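Local coordinates for uncharacterized protein (Arthrobacter sp., PDB 3BL4) that is of unknown function but belongs to a family of the STAS clan and forms a two-chain assembly in which strands of the two subunits pair across the interface, at residues Leu22-Pro27 and Met55-Ala60; Arg75-Ser80 and Val104-Lys109; Ala79-Leu84 and Thr119-Thr124. One frame throughout, in Å; residues are numbered along the deposited sequence.

Interaction 1: Leu22-Pro27 and Met55-Ala60; sequences LRLTWP and MLVDMA
Leu22, Leu24 and Trp26 exchange backbone hydrogen bonds with Leu56 and Asp58 in a parallel strand pair, whose axes pass 4.5 Å apart at an angle of 18°. Leu56 N bonds to Leu22 O at 2.7 Å, Leu24 N to Leu56 O at 2.8 Å, and Asp58 N to Leu24 O. The last rung is longer, with Trp26 N 3.2 Å from Asp58 O. Just beyond it, Asp58 OD1 accepts from Ala60 N in an Asx turn.

The apolar contacts gather on the face carrying Leu22, Leu24, Met55 and Val57. Leu22 CB lies 3.9 Å from CG of the selenomethionine Met55. With CG anti to the backbone N (chi1 180°) and the chain still extended at chi2, Met55 SE comes to 4.1 Å from Leu24 CB. Val57 CG1 comes to 3.9 Å from Trp26 CB and sits at the edge of the indole. A cis peptide precedes Pro27, whose CG rests over the centre of the indole face, while its CD meets Met59 CB at 4.1 Å.

Val44 of helix 34-48 packs on both Leu22 and Met55; on the other face Arg23 forms a salt bridge with Asp19. Residues Met55-Asp58 also pair in parallel with a strand of the second subunit. The two strands are the parallel partners of a beta-alpha-beta crossover, connected through helix 34-48.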
loop_
_atom_site.group_PDB
_atom_site.type_symbol
_atom_site.label_atom_id
_atom_site.label_comp_id
_atom_site.label_asym_id
_atom_site.label_seq_id
_atom_site.Cartn_x
_atom_site.Cartn_y
_atom_site.Cartn_z
ATOM N N LEU A 22 14.882 6.746 13.113
ATOM C CA LEU A 22 13.555 7.364 13.251
ATOM C C LEU A 22 12.564 6.372 13.833
ATOM O O LEU A 22 12.575 5.207 13.458
ATOM C CB LEU A 22 13.005 7.831 11.898
ATOM C CG LEU A 22 13.674 8.982 11.148
ATOM C CD1 LEU A 22 13.423 8.855 9.644
ATOM C CD2 LEU A 22 13.197 10.318 11.658
ATOM N N ARG A 23 11.707 6.840 14.742
ATOM C CA ARG A 23 10.621 6.023 15.273
ATOM C C ARG A 23 9.302 6.746 15.089
ATOM O O ARG A 23 9.099 7.831 15.641
ATOM C CB ARG A 23 10.866 5.695 16.749
ATOM C CG ARG A 23 12.084 4.825 16.887
ATOM C CD ARG A 23 12.469 4.475 18.300
ATOM N NE ARG A 23 13.838 3.951 18.283
ATOM C CZ ARG A 23 14.342 3.094 19.162
ATOM N NH1 ARG A 23 13.603 2.624 20.155
ATOM N NH2 ARG A 23 15.604 2.690 19.033
ATOM N N LEU A 24 8.427 6.141 14.289
ATOM C CA LEU A 24 7.080 6.655 14.041
ATOM C C LEU A 24 6.015 5.766 14.692
ATOM O O LEU A 24 5.956 4.564 14.451
ATOM C CB LEU A 24 6.823 6.752 12.532
ATOM C CG LEU A 24 5.436 7.215 12.061
ATOM C CD1 LEU A 24 5.096 8.642 12.513
ATOM C CD2 LEU A 24 5.325 7.055 10.545
ATOM N N THR A 25 5.155 6.377 15.501
ATOM C CA THR A 25 4.000 5.683 16.035
ATOM C C THR A 25 2.861 5.862 15.044
ATOM O O THR A 25 2.302 6.952 14.913
ATOM C CB THR A 25 3.626 6.200 17.441
ATOM O OG1 THR A 25 4.585 5.703 18.376
ATOM C CG2 THR A 25 2.247 5.704 17.861
ATOM N N TRP A 26 2.576 4.790 14.308
ATOM C CA TRP A 26 1.541 4.786 13.293
ATOM C C TRP A 26 1.003 3.366 13.159
ATOM O O TRP A 26 1.783 2.445 13.044
ATOM C CB TRP A 26 2.043 5.271 11.910
ATOM C CG TRP A 26 0.885 5.331 10.957
ATOM C CD1 TRP A 26 0.012 6.374 10.791
ATOM C CD2 TRP A 26 0.390 4.260 10.136
ATOM N NE1 TRP A 26 -0.969 6.025 9.898
ATOM C CE2 TRP A 26 -0.762 4.732 9.485
ATOM C CE3 TRP A 26 0.816 2.947 9.887
ATOM C CZ2 TRP A 26 -1.493 3.937 8.584
ATOM C CZ3 TRP A 26 0.086 2.162 8.993
ATOM C CH2 TRP A 26 -1.045 2.661 8.355
ATOM N N PRO A 27 -0.333 3.188 13.190
ATOM C CA PRO A 27 -1.346 4.201 13.458
ATOM C C PRO A 27 -1.385 4.495 14.945
ATOM O O PRO A 27 -0.866 3.711 15.737
ATOM C CB PRO A 27 -2.655 3.540 12.995
ATOM C CG PRO A 27 -2.292 2.259 12.430
ATOM C CD PRO A 27 -0.953 1.884 12.961
HETATM N N MSE A 55 14.052 3.948 9.586
HETATM C CA MSE A 55 12.848 4.213 10.370
HETATM C C MSE A 55 12.197 2.930 10.849
HETATM O O MSE A 55 12.070 1.964 10.096
HETATM C CB MSE A 55 11.809 4.961 9.556
HETATM C CG MSE A 55 10.549 5.255 10.325
HETATM SE SE MSE A 55 9.582 6.697 9.508
HETATM C CE MSE A 55 9.160 5.891 7.963
ATOM N N LEU A 56 11.788 2.946 12.112
ATOM C CA LEU A 56 10.892 1.944 12.661
ATOM C C LEU A 56 9.491 2.561 12.694
ATOM O O LEU A 56 9.311 3.646 13.254
ATOM C CB LEU A 56 11.360 1.555 14.070
ATOM C CG LEU A 56 10.498 0.564 14.858
ATOM C CD1 LEU A 56 10.853 -0.841 14.484
ATOM C CD2 LEU A 56 10.679 0.772 16.352
ATOM N N VAL A 57 8.515 1.903 12.062
ATOM C CA VAL A 57 7.102 2.286 12.203
ATOM C C VAL A 57 6.488 1.348 13.225
ATOM O O VAL A 57 6.284 0.164 12.961
ATOM C CB VAL A 57 6.317 2.274 10.865
ATOM C CG1 VAL A 57 4.888 2.795 11.047
ATOM C CG2 VAL A 57 7.020 3.138 9.817
ATOM N N ASP A 58 6.249 1.884 14.418
ATOM C CA ASP A 58 5.715 1.109 15.519
ATOM C C ASP A 58 4.195 1.087 15.379
ATOM O O ASP A 58 3.516 2.072 15.694
ATOM C CB ASP A 58 6.146 1.742 16.851
ATOM C CG ASP A 58 5.927 0.836 18.048
ATOM O OD1 ASP A 58 5.337 -0.266 17.923
ATOM O OD2 ASP A 58 6.355 1.250 19.142
HETATM N N MSE A 59 3.682 -0.039 14.884
HETATM C CA MSE A 59 2.243 -0.250 14.733
HETATM C C MSE A 59 1.687 -1.062 15.901
HETATM O O MSE A 59 0.546 -1.470 15.855
HETATM C CB MSE A 59 1.919 -0.958 13.403
HETATM C CG MSE A 59 2.486 -0.303 12.166
HETATM SE SE MSE A 59 2.209 -1.293 10.549
HETATM C CE MSE A 59 2.832 -2.952 11.044
ATOM N N ALA A 60 2.490 -1.263 16.948
ATOM C CA ALA A 60 2.131 -2.089 18.106
ATOM C C ALA A 60 2.135 -1.296 19.426
ATOM O O ALA A 60 2.550 -1.832 20.455
ATOM C CB ALA A 60 3.098 -3.259 18.203
#

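Interaction 2: Arg75-Ser80 and Val104-Lys109; sequences RPCQAS and VPCPTK. With SO4 (sulfate ion), chain C.
Cys77-Ser80 and Val104-Pro107 run side by side with their end-to-end directions 8° apart, leading into the parallel strands 79-85 and 108-111 of a beta-alpha-beta unit whose connection is helix 92-102. The backbones are spaced more widely than in a regular strand pair: Cys77 CA is 6.2 Å from Val104 CA, and Ser80 CA is 5.8 Å from Cys106 CA. No clear hydrogen bond joins the two segments, and side chains carry much of the contact.

Cys77 directs its SG to within 3.5 Å of Val104 CG1, while its CB lies 4.2 Å from Pro105 CD. The same sulfur accepts a weak hydrogen bond from Ala79 N, two residues on in its own segment. Cys106 holds its SG between its backbone N and carbonyl carbon (chi1 55°), which points the thiol at the other segment; at 4.5 Å, Cys106 SG and Cys77 SG pack as apolar neighbours and form no disulfide. Further along, Ser80 O approaches Cys106 CB at 3.1 Å and also borders Pro107 CD.

The second subunit adjoins this surface: its Met41 packs on Val104, and Ala79 pairs with one of its strands. At the far end Lys109 bends at chi3 (-82°) and again at chi4, which turns its NZ back to a sulfate ion lying beside the chain, probably from the crystallisation liquor. Phe110 N also binds this ion, and Lys109 NZ donates to its O1 at 3.1 Å.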
loop_
_atom_site.group_PDB
_atom_site.type_symbol
_atom_site.label_atom_id
_atom_site.label_comp_id
_atom_site.label_asym_id
_atom_site.label_seq_id
_atom_site.Cartn_x
_atom_site.Cartn_y
_atom_site.Cartn_z
ATOM N N ARG A 75 -12.852 -6.832 4.807
ATOM C CA ARG A 75 -13.961 -6.786 3.848
ATOM C C ARG A 75 -13.838 -7.865 2.758
ATOM O O ARG A 75 -12.734 -8.231 2.349
ATOM C CB ARG A 75 -14.054 -5.394 3.200
ATOM C CG ARG A 75 -13.645 -4.219 4.124
ATOM C CD ARG A 75 -14.618 -3.058 4.058
ATOM N NE ARG A 75 -14.577 -2.335 2.785
ATOM C CZ ARG A 75 -15.582 -1.611 2.290
ATOM N NH1 ARG A 75 -16.744 -1.507 2.937
ATOM N NH2 ARG A 75 -15.434 -0.995 1.120
ATOM N N PRO A 76 -14.987 -8.368 2.270
ATOM C CA PRO A 76 -14.951 -9.476 1.309
ATOM C C PRO A 76 -14.392 -9.038 -0.036
ATOM O O PRO A 76 -14.573 -7.893 -0.441
ATOM C CB PRO A 76 -16.425 -9.867 1.166
ATOM C CG PRO A 76 -17.178 -8.607 1.486
ATOM C CD PRO A 76 -16.364 -7.913 2.545
ATOM N N CYS A 77 -13.708 -9.947 -0.713
ATOM C CA CYS A 77 -13.162 -9.668 -2.026
ATOM C C CYS A 77 -13.569 -10.808 -2.930
ATOM O O CYS A 77 -13.178 -11.953 -2.698
ATOM C CB CYS A 77 -11.637 -9.559 -1.942
ATOM S SG CYS A 77 -10.771 -9.669 -3.531
ATOM N N GLN A 78 -14.362 -10.498 -3.954
ATOM C CA GLN A 78 -14.887 -11.530 -4.861
ATOM C C GLN A 78 -13.902 -11.977 -5.951
ATOM O O GLN A 78 -14.218 -12.869 -6.727
ATOM C CB GLN A 78 -16.198 -11.056 -5.507
ATOM C CG GLN A 78 -17.369 -10.968 -4.535
ATOM C CD GLN A 78 -17.588 -12.272 -3.804
ATOM O OE1 GLN A 78 -17.961 -13.276 -4.405
ATOM N NE2 GLN A 78 -17.331 -12.270 -2.508
ATOM N N ALA A 79 -12.728 -11.354 -6.014
ATOM C CA ALA A 79 -11.680 -11.744 -6.946
ATOM C C ALA A 79 -10.918 -12.959 -6.402
ATOM O O ALA A 79 -10.519 -12.969 -5.253
ATOM C CB ALA A 79 -10.735 -10.587 -7.165
ATOM N N SER A 80 -10.709 -13.977 -7.223
ATOM C CA SER A 80 -10.012 -15.197 -6.783
ATOM C C SER A 80 -8.492 -15.097 -6.951
ATOM O O SER A 80 -7.734 -15.787 -6.260
ATOM C CB SER A 80 -10.531 -16.412 -7.558
ATOM O OG SER A 80 -10.348 -16.213 -8.952
ATOM N N VAL A 104 -6.488 -7.626 -0.258
ATOM C CA VAL A 104 -7.105 -8.874 -0.718
ATOM C C VAL A 104 -6.298 -10.063 -0.192
ATOM O O VAL A 104 -5.104 -9.931 0.036
ATOM C CB VAL A 104 -7.163 -8.937 -2.268
ATOM C CG1 VAL A 104 -7.944 -7.743 -2.822
ATOM C CG2 VAL A 104 -5.751 -8.966 -2.864
ATOM N N PRO A 105 -6.948 -11.218 0.022
ATOM C CA PRO A 105 -6.256 -12.432 0.469
ATOM C C PRO A 105 -5.738 -13.321 -0.665
ATOM O O PRO A 105 -4.985 -14.264 -0.429
ATOM C CB PRO A 105 -7.352 -13.160 1.235
ATOM C CG PRO A 105 -8.578 -12.820 0.499
ATOM C CD PRO A 105 -8.400 -11.448 -0.088
ATOM N N CYS A 106 -6.146 -13.033 -1.885
ATOM C CA CYS A 106 -5.865 -13.899 -3.007
ATOM C C CYS A 106 -4.521 -13.574 -3.588
ATOM O O CYS A 106 -3.936 -12.536 -3.270
ATOM C CB CYS A 106 -6.927 -13.726 -4.083
ATOM S SG CYS A 106 -7.135 -12.037 -4.648
ATOM N N PRO A 107 -4.017 -14.463 -4.443
ATOM C CA PRO A 107 -2.816 -14.188 -5.193
ATOM C C PRO A 107 -2.921 -12.938 -6.049
ATOM O O PRO A 107 -3.959 -12.676 -6.670
ATOM C CB PRO A 107 -2.680 -15.440 -6.093
ATOM C CG PRO A 107 -3.336 -16.482 -5.352
ATOM C CD PRO A 107 -4.515 -15.824 -4.733
ATOM N N THR A 108 -1.847 -12.164 -6.051
ATOM C CA THR A 108 -1.763 -10.960 -6.849
ATOM C C THR A 108 -0.391 -10.932 -7.495
ATOM O O THR A 108 0.559 -11.466 -6.940
ATOM C CB THR A 108 -1.943 -9.713 -5.983
ATOM O OG1 THR A 108 -0.866 -9.631 -5.057
ATOM C CG2 THR A 108 -3.250 -9.760 -5.234
ATOM N N LYS A 109 -0.301 -10.343 -8.680
ATOM C CA LYS A 109 0.958 -10.275 -9.401
ATOM C C LYS A 109 0.901 -9.105 -10.380
ATOM O O LYS A 109 -0.163 -8.773 -10.910
ATOM C CB LYS A 109 1.206 -11.591 -10.145
ATOM C CG LYS A 109 2.567 -11.712 -10.799
ATOM C CD LYS A 109 2.821 -13.139 -11.349
ATOM C CE LYS A 109 3.295 -14.099 -10.257
ATOM N NZ LYS A 109 4.528 -13.642 -9.588
HETATM S S SO4 C . 4.714 -9.681 -8.010
HETATM O O1 SO4 C . 4.536 -11.123 -7.840
HETATM O O2 SO4 C . 4.711 -9.328 -9.432
HETATM O O3 SO4 C . 3.650 -8.965 -7.317
HETATM O O4 SO4 C . 5.984 -9.280 -7.422
#

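Interaction 3: Ala79-Leu84 and Thr119-Thr124; sequences ASRIAL and TWLALT
Arg81 sends two nitrogens to a single backbone oxygen: NE lies 3.3 Å and NH2 3.1 Å from Trp120 O. Both bonds are bent, with the oxygen tilted out of the guanidinium plane, and Leu123 N donates to the same carbonyl, so three donors converge there. Arg81 CG stands between the backbone N and the carbonyl carbon (chi1 52°), and a bend at chi3 carries the guanidinium to the Trp120 carbonyl and ring. There it forms a cation-pi contact: Arg81 CZ stands 4.1 Å from the centroid of the six-membered ring, 14° off its normal, and NH2 hangs over the ring nearer its rim; the two planes are inclined by 39°. Over the opposite face of the guanidinium comes Leu123 O, 3.5 Å from Arg81 CZ, so the charged group lies between an aromatic face and a carbonyl oxygen that probably favours its charge. Leu123 is the centre of an inverse gamma turn. A methionine in place of Arg81 would probably leave Trp120 O without its two side-chain donors and the indole face without its cation.

In this alpha/beta fold the contact lays the C-terminal helix 114-121 and the tail after it against strand 79-85, whose backbone also pairs with a strand of the second subunit. Nearer the strand, the Arg81 and Leu121 side chains lie alongside each other, pointing opposite ways, with Arg81 CG 3.7 Å from Leu121 CD2. Ala83 CB, pointing at the helix, touches both Leu121 CG, at 3.7 Å, and the Trp120 ring at CE3. Toward the chain end, one water bridges Ser80 OG (2.6 Å) and Thr124 OG1 (2.7 Å).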
loop_
_atom_site.group_PDB
_atom_site.type_symbol
_atom_site.label_atom_id
_atom_site.label_comp_id
_atom_site.label_asym_id
_atom_site.label_seq_id
_atom_site.Cartn_x
_atom_site.Cartn_y
_atom_site.Cartn_z
ATOM N N ALA A 79 -12.728 -11.354 -6.014
ATOM C CA ALA A 79 -11.680 -11.744 -6.946
ATOM C C ALA A 79 -10.918 -12.959 -6.402
ATOM O O ALA A 79 -10.519 -12.969 -5.253
ATOM C CB ALA A 79 -10.735 -10.587 -7.165
ATOM N N SER A 80 -10.709 -13.977 -7.223
ATOM C CA SER A 80 -10.012 -15.197 -6.783
ATOM C C SER A 80 -8.492 -15.097 -6.951
ATOM O O SER A 80 -7.734 -15.787 -6.260
ATOM C CB SER A 80 -10.531 -16.412 -7.558
ATOM O OG SER A 80 -10.348 -16.213 -8.952
ATOM N N ARG A 81 -8.056 -14.271 -7.897
ATOM C CA ARG A 81 -6.655 -13.883 -8.033
ATOM C C ARG A 81 -6.628 -12.592 -8.824
ATOM O O ARG A 81 -7.580 -12.307 -9.547
ATOM C CB ARG A 81 -5.826 -14.978 -8.712
ATOM C CG ARG A 81 -6.368 -15.482 -10.018
ATOM C CD ARG A 81 -5.951 -16.938 -10.314
ATOM N NE ARG A 81 -4.541 -17.078 -10.710
ATOM C CZ ARG A 81 -3.576 -17.644 -9.984
ATOM N NH1 ARG A 81 -3.821 -18.135 -8.778
ATOM N NH2 ARG A 81 -2.343 -17.733 -10.479
ATOM N N ILE A 82 -5.584 -11.783 -8.675
ATOM C CA ILE A 82 -5.575 -10.466 -9.347
ATOM C C ILE A 82 -4.282 -10.224 -10.110
ATOM O O ILE A 82 -3.230 -10.291 -9.534
ATOM C CB ILE A 82 -5.790 -9.306 -8.367
ATOM C CG1 ILE A 82 -7.057 -9.522 -7.523
ATOM C CG2 ILE A 82 -5.858 -7.989 -9.124
ATOM C CD1 ILE A 82 -7.414 -8.346 -6.622
ATOM N N ALA A 83 -4.374 -9.984 -11.418
ATOM C CA ALA A 83 -3.223 -9.606 -12.224
ATOM C C ALA A 83 -3.362 -8.123 -12.447
ATOM O O ALA A 83 -4.392 -7.673 -12.932
ATOM C CB ALA A 83 -3.214 -10.337 -13.565
ATOM N N LEU A 84 -2.343 -7.355 -12.091
ATOM C CA LEU A 84 -2.392 -5.934 -12.307
ATOM C C LEU A 84 -1.455 -5.629 -13.456
ATOM O O LEU A 84 -0.269 -5.916 -13.377
ATOM C CB LEU A 84 -2.024 -5.177 -11.029
ATOM C CG LEU A 84 -2.947 -5.557 -9.860
ATOM C CD1 LEU A 84 -2.331 -6.672 -9.031
ATOM C CD2 LEU A 84 -3.311 -4.383 -8.982
ATOM N N THR A 119 -2.412 -15.597 -18.977
ATOM C CA THR A 119 -1.986 -16.968 -18.797
ATOM C C THR A 119 -1.964 -17.254 -17.309
ATOM O O THR A 119 -2.478 -18.265 -16.860
ATOM C CB THR A 119 -0.605 -17.232 -19.410
ATOM O OG1 THR A 119 -0.623 -16.863 -20.795
ATOM C CG2 THR A 119 -0.225 -18.723 -19.275
ATOM N N TRP A 120 -1.396 -16.330 -16.543
ATOM C CA TRP A 120 -1.273 -16.506 -15.106
ATOM C C TRP A 120 -2.642 -16.550 -14.406
ATOM O O TRP A 120 -2.862 -17.368 -13.497
ATOM C CB TRP A 120 -0.397 -15.406 -14.530
ATOM C CG TRP A 120 -0.190 -15.534 -13.065
ATOM C CD1 TRP A 120 0.688 -16.361 -12.421
ATOM C CD2 TRP A 120 -0.884 -14.812 -12.049
ATOM N NE1 TRP A 120 0.589 -16.175 -11.057
ATOM C CE2 TRP A 120 -0.375 -15.241 -10.806
ATOM C CE3 TRP A 120 -1.905 -13.859 -12.067
ATOM C CZ2 TRP A 120 -0.847 -14.741 -9.598
ATOM C CZ3 TRP A 120 -2.371 -13.363 -10.869
ATOM C CH2 TRP A 120 -1.841 -13.798 -9.653
ATOM N N LEU A 121 -3.544 -15.680 -14.845
ATOM C CA LEU A 121 -4.916 -15.645 -14.357
ATOM C C LEU A 121 -5.682 -16.939 -14.616
ATOM O O LEU A 121 -6.573 -17.284 -13.847
ATOM C CB LEU A 121 -5.688 -14.462 -14.981
ATOM C CG LEU A 121 -5.524 -13.089 -14.330
ATOM C CD1 LEU A 121 -6.394 -12.052 -15.030
ATOM C CD2 LEU A 121 -5.820 -13.124 -12.844
ATOM N N ALA A 122 -5.342 -17.647 -15.691
ATOM C CA ALA A 122 -6.003 -18.905 -16.048
ATOM C C ALA A 122 -5.504 -20.149 -15.305
ATOM O O ALA A 122 -6.091 -21.215 -15.465
ATOM C CB ALA A 122 -5.930 -19.128 -17.559
ATOM N N LEU A 123 -4.439 -20.034 -14.510
ATOM C CA LEU A 123 -4.018 -21.118 -13.597
ATOM C C LEU A 123 -4.967 -21.125 -12.400
ATOM O O LEU A 123 -4.624 -20.730 -11.288
ATOM C CB LEU A 123 -2.574 -20.936 -13.123
ATOM C CG LEU A 123 -1.481 -20.809 -14.191
ATOM C CD1 LEU A 123 -0.220 -20.230 -13.555
ATOM C CD2 LEU A 123 -1.184 -22.141 -14.873
ATOM N N THR A 124 -6.177 -21.590 -12.657
ATOM C CA THR A 124 -7.314 -21.395 -11.774
ATOM C C THR A 124 -7.704 -22.740 -11.137
ATOM O O THR A 124 -6.840 -23.583 -10.827
ATOM C CB THR A 124 -8.492 -20.776 -12.599
ATOM O OG1 THR A 124 -9.516 -20.271 -11.736
ATOM C CG2 THR A 124 -9.080 -21.808 -13.565
HETATM O O HOH W 1 -10.488 -18.650 -9.796
#

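In the fold
From the N terminus, interaction 1 closes first, joining the strands at either end of helix 34-48, in series before the other two. The chain then runs through helix 64-73 to the other side of its centre, where interactions 2 and 3 set out from the shared Ala79 and Ser80 and overlap. Interaction 2 closes first, round helix 92-102, as strand 108-111 returns beside strand 79-85; interaction 3 then brings the C-terminal helix back to that strand. Their centres are about 10 Å apart; the centres of interactions 1 and 2 are about 27 Å apart, and the two contacts do not touch. Strand 53-58 pairs in parallel with a strand of the second subunit, and Met55 packs on Ile82 there, so the N-terminal half of one chain meets the C-terminal half of the other.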